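Local atomic coordinates of Bd0816 (Bdellovibrio bacteriovorus HD100, PDB entry 5CER), a protein that probably acts as a serine-type D-Ala-D-Ala carboxypeptidase of the peptidase S13 family, trimming the peptide stems of cell-wall peptidoglycan. Residues 54-59 with 195-200. The protein carries 2 engineered substitutions. Residues are numbered along the deposited sequence; the frame is centred on the assembly and turned at random.
Sequences KTVLHL and SVVLQS
The imidazole of His-58 meets Ser-195 through its ND1 corner, 3.1 Å from Ser-195 CB, the serine methylene approaching the ring obliquely. Ser-195 OG, 3.6 Å from His-58 ND1, makes no hydrogen bond to it. At the far corner of the ring NE2 is hydrogen-bonded to Glu-72 OE1, which would limit the ring's rotation, and the ring of Tyr-187 meets it with planes about 40° apart. The flat amide of Gln-199 lies beside the Lys-54 chain, both pointing the same way: Gln-199 OE1 sits 3.8 Å from Lys-54 CE, while NE2 bonds to Asn-395 O. Bends at chi3 and chi4 let Lys-54 NZ turn back to Arg-52 O. Between these pairs Val-56 and Val-197 touch loosely on the same face. The opposite face is largely apolar: Leu-57 CB and Leu-59 CD1 each approach Val-196 CG2 at 4.1 Å, and Leu-57 CD1 lies 4.5 Å from Leu-198 CB, a marginal contact. The backbones form a regular antiparallel ladder, tying together strands more than 130 residues apart in the chain, with two hydrogen-bonded pairs, Thr-55 with Leu-198 and Leu-57 with Val-196. Leu-57 N to Val-196 O is short and straight (2.7 Å, 173°); Thr-55 N to Leu-198 O is more bent (145°), its donor above the carbonyl plane. Strands 54-61 and 194-199 are adjacent inner strands of a mixed sheet, flanked by strand 67-72 on one side and the C-terminal strand 399-400 on the other, while helix 81-93 covers the leucine face through Leu-83, Phe-86 and Leu-87.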
# COMPACT_ATOMS: atom_id res chain seq x y z
N LYS A 54 -14.78 2.12 -19.79
CA LYS A 54 -15.69 3.08 -20.44
C LYS A 54 -17.08 2.83 -19.97
O LYS A 54 -17.83 2.02 -20.57
CB LYS A 54 -15.65 2.93 -21.98
CG LYS A 54 -14.33 3.36 -22.60
CD LYS A 54 -14.24 3.09 -24.10
CE LYS A 54 -12.84 2.61 -24.52
NZ LYS A 54 -12.30 1.42 -23.74
N THR A 55 -17.46 3.54 -18.90
CA THR A 55 -18.78 3.47 -18.35
C THR A 55 -19.70 4.38 -19.18
O THR A 55 -19.43 5.57 -19.38
CB THR A 55 -18.75 3.81 -16.86
OG1 THR A 55 -17.71 3.07 -16.18
CG2 THR A 55 -20.06 3.46 -16.21
N VAL A 56 -20.82 3.82 -19.66
CA VAL A 56 -21.75 4.57 -20.52
C VAL A 56 -23.01 4.99 -19.73
O VAL A 56 -23.61 4.20 -19.01
CB VAL A 56 -22.13 3.80 -21.80
CG1 VAL A 56 -22.95 4.68 -22.73
CG2 VAL A 56 -20.89 3.32 -22.52
N LEU A 57 -23.36 6.27 -19.86
CA LEU A 57 -24.43 6.90 -19.12
C LEU A 57 -25.48 7.30 -20.16
O LEU A 57 -25.19 8.07 -21.07
CB LEU A 57 -23.90 8.12 -18.37
CG LEU A 57 -22.67 7.91 -17.49
CD1 LEU A 57 -22.06 9.22 -17.09
CD2 LEU A 57 -22.99 7.09 -16.26
N HIS A 58 -26.69 6.78 -19.99
CA HIS A 58 -27.82 6.92 -20.91
C HIS A 58 -28.83 7.86 -20.24
O HIS A 58 -29.49 7.49 -19.28
CB HIS A 58 -28.42 5.53 -21.18
CG HIS A 58 -27.50 4.65 -21.96
ND1 HIS A 58 -27.36 4.75 -23.33
CD2 HIS A 58 -26.65 3.68 -21.56
CE1 HIS A 58 -26.47 3.87 -23.74
NE2 HIS A 58 -26.02 3.21 -22.69
N LEU A 59 -28.89 9.08 -20.74
CA LEU A 59 -29.60 10.19 -20.12
C LEU A 59 -30.82 10.53 -20.96
O LEU A 59 -30.70 10.87 -22.16
CB LEU A 59 -28.64 11.37 -20.02
CG LEU A 59 -27.72 11.31 -18.80
CD1 LEU A 59 -26.31 11.76 -19.16
CD2 LEU A 59 -28.23 12.14 -17.64
N SER A 195 -26.61 9.67 -25.02
CA SER A 195 -25.72 8.87 -24.20
C SER A 195 -24.24 9.24 -24.32
O SER A 195 -23.74 9.58 -25.40
CB SER A 195 -26.01 7.38 -24.40
OG SER A 195 -25.57 6.93 -25.64
N VAL A 196 -23.58 9.20 -23.17
CA VAL A 196 -22.30 9.83 -22.95
C VAL A 196 -21.42 8.85 -22.18
O VAL A 196 -21.93 7.94 -21.50
CB VAL A 196 -22.41 11.26 -22.33
CG1 VAL A 196 -23.54 12.05 -22.96
CG2 VAL A 196 -22.67 11.14 -20.86
N VAL A 197 -20.10 8.97 -22.34
CA VAL A 197 -19.18 7.96 -21.83
C VAL A 197 -18.21 8.60 -20.85
O VAL A 197 -17.71 9.71 -21.04
CB VAL A 197 -18.50 7.10 -22.92
CG1 VAL A 197 -19.30 7.04 -24.20
CG2 VAL A 197 -17.12 7.60 -23.27
N LEU A 198 -18.01 7.91 -19.75
CA LEU A 198 -17.03 8.29 -18.72
C LEU A 198 -15.91 7.26 -18.77
O LEU A 198 -16.07 6.12 -18.33
CB LEU A 198 -17.70 8.36 -17.33
CG LEU A 198 -16.83 8.53 -16.08
CD1 LEU A 198 -16.07 9.86 -16.06
CD2 LEU A 198 -17.52 8.33 -14.73
N GLN A 199 -14.76 7.69 -19.30
CA GLN A 199 -13.52 6.92 -19.29
C GLN A 199 -12.75 7.17 -18.00
O GLN A 199 -12.34 8.31 -17.73
CB GLN A 199 -12.60 7.38 -20.38
CG GLN A 199 -13.04 6.91 -21.71
CD GLN A 199 -11.99 7.06 -22.75
OE1 GLN A 199 -11.92 6.23 -23.64
NE2 GLN A 199 -11.15 8.08 -22.64
N SER A 200 -12.49 6.12 -17.24
CA SER A 200 -11.61 6.25 -16.07
C SER A 200 -10.16 6.41 -16.56
O SER A 200 -9.86 6.39 -17.77
CB SER A 200 -11.76 5.04 -15.14
OG SER A 200 -11.28 3.84 -15.76